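Local structure of structural protein VP1 (Trichodysplasia spinulosa-associated polyomavirus, 4U60) at residues Thr67-Arg72 / Val244-Ile249. The protein forms the pentameric building block of the polyomavirus capsid and binds sialylated glycans such as the GM1 oligosaccharide. Sequence-based numbering, arbitrary orientation.
Sequences TYSTAR and VSCCDI
Thr70 and Ser245 face each other as a non-hydrogen-bonded antiparallel pair, Thr70 CA 4.2 Å from Ser245 CA, and their side chains supply the link that the backbone lacks there: OG1 of Thr70 lies 2.9 Å from OG of Ser245, a hydrogen bond in which either hydroxyl may donate. Thr70 OG1 is turned anti to its own N (chi1 -164°), which carries it over to the neighbouring strand. Paired backbone bonds flank this bridge. Ser69 N gives to Cys246 O at 2.9 Å, and Ser69 O receives Cys246 N; beyond, Ala71 and Val244 exchange a second pair, the bond from Val244 N to Ala71 O being nearly straight (173°). On the other face, Ser69 CB meets Cys246 SG at 3.9 Å, while Ser69 OG bonds to Asn30 O. Before the bridged residues, Tyr68 CD1 lies 4.1 Å from Cys247 CB, its hydroxyl anchored on Trp191 O. Further out, strand 241-254 is interior to the jelly roll, with 69-74 along one edge here and 129-136 along the other. Four backbone bonds and one hydroxyl pair thus join strands distant in sequence, while Thr70 N turns outward to Asp183 and the backbones of Ser245 and Cys247 to Ala134 and Met132.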
# COMPACT_ATOMS: atom_id res chain seq x y z
N THR C 67 23.83 13.49 7.77
CA THR C 67 23.44 14.70 8.48
C THR C 67 22.35 15.41 7.68
O THR C 67 22.10 15.09 6.51
CB THR C 67 24.62 15.65 8.70
OG1 THR C 67 25.31 15.87 7.47
CG2 THR C 67 25.59 15.06 9.72
N TYR C 68 21.67 16.35 8.32
CA TYR C 68 20.68 17.17 7.62
C TYR C 68 21.33 18.15 6.65
O TYR C 68 22.39 18.75 6.93
CB TYR C 68 19.79 17.93 8.60
CG TYR C 68 18.90 17.03 9.43
CD1 TYR C 68 17.77 16.46 8.87
CD2 TYR C 68 19.21 16.72 10.74
CE1 TYR C 68 16.93 15.65 9.61
CE2 TYR C 68 18.39 15.89 11.49
CZ TYR C 68 17.26 15.34 10.91
OH TYR C 68 16.44 14.50 11.64
N SER C 69 20.69 18.31 5.49
CA SER C 69 20.98 19.43 4.62
C SER C 69 20.15 20.62 5.07
O SER C 69 19.00 20.46 5.47
CB SER C 69 20.61 19.09 3.19
OG SER C 69 21.35 17.95 2.74
N THR C 70 20.70 21.82 4.96
CA THR C 70 19.94 23.01 5.30
C THR C 70 20.55 24.26 4.67
O THR C 70 21.75 24.33 4.37
CB THR C 70 19.82 23.19 6.83
OG1 THR C 70 18.79 24.13 7.15
CG2 THR C 70 21.13 23.64 7.45
N ALA C 71 19.69 25.24 4.45
CA ALA C 71 20.10 26.56 3.96
C ALA C 71 19.16 27.62 4.49
O ALA C 71 17.96 27.36 4.73
CB ALA C 71 20.10 26.61 2.44
N ARG C 72 19.70 28.81 4.69
CA ARG C 72 18.93 30.01 4.92
C ARG C 72 19.02 30.82 3.64
O ARG C 72 20.13 31.15 3.20
CB ARG C 72 19.49 30.83 6.07
CG ARG C 72 18.77 32.15 6.29
CD ARG C 72 19.51 33.02 7.29
NE ARG C 72 18.75 34.23 7.58
CZ ARG C 72 18.70 35.29 6.78
NH1 ARG C 72 19.39 35.32 5.64
NH2 ARG C 72 17.97 36.35 7.14
N VAL C 244 15.17 26.21 4.76
CA VAL C 244 14.82 24.98 4.06
C VAL C 244 15.76 23.89 4.52
O VAL C 244 16.98 24.10 4.56
CB VAL C 244 14.92 25.18 2.54
CG1 VAL C 244 14.52 23.92 1.81
CG2 VAL C 244 14.07 26.37 2.10
N SER C 245 15.20 22.72 4.84
CA SER C 245 16.00 21.63 5.37
C SER C 245 15.51 20.31 4.82
O SER C 245 14.32 20.19 4.52
CB SER C 245 15.91 21.59 6.90
OG SER C 245 16.19 22.87 7.48
N CYS C 246 16.38 19.32 4.74
CA CYS C 246 15.96 18.02 4.23
C CYS C 246 16.96 16.92 4.47
O CYS C 246 18.09 17.18 4.90
CB CYS C 246 15.63 18.11 2.73
SG CYS C 246 17.02 18.53 1.66
N CYS C 247 16.52 15.68 4.22
CA CYS C 247 17.41 14.54 4.16
C CYS C 247 16.71 13.50 3.31
O CYS C 247 15.53 13.23 3.51
CB CYS C 247 17.73 14.00 5.55
SG CYS C 247 18.96 12.68 5.55
N ASP C 248 17.43 12.92 2.36
CA ASP C 248 16.87 11.89 1.48
C ASP C 248 17.82 10.72 1.28
O ASP C 248 18.62 10.69 0.34
CB ASP C 248 16.47 12.52 0.14
CG ASP C 248 15.31 13.46 0.27
OD1 ASP C 248 14.15 12.95 0.37
OD2 ASP C 248 15.53 14.70 0.34
N ILE C 249 17.72 9.74 2.16
CA ILE C 249 18.50 8.51 2.06
C ILE C 249 17.70 7.51 1.24
O ILE C 249 16.52 7.28 1.54
CB ILE C 249 18.72 7.92 3.46
CG1 ILE C 249 19.58 8.89 4.29
CG2 ILE C 249 19.31 6.53 3.39
CD1 ILE C 249 19.62 8.61 5.77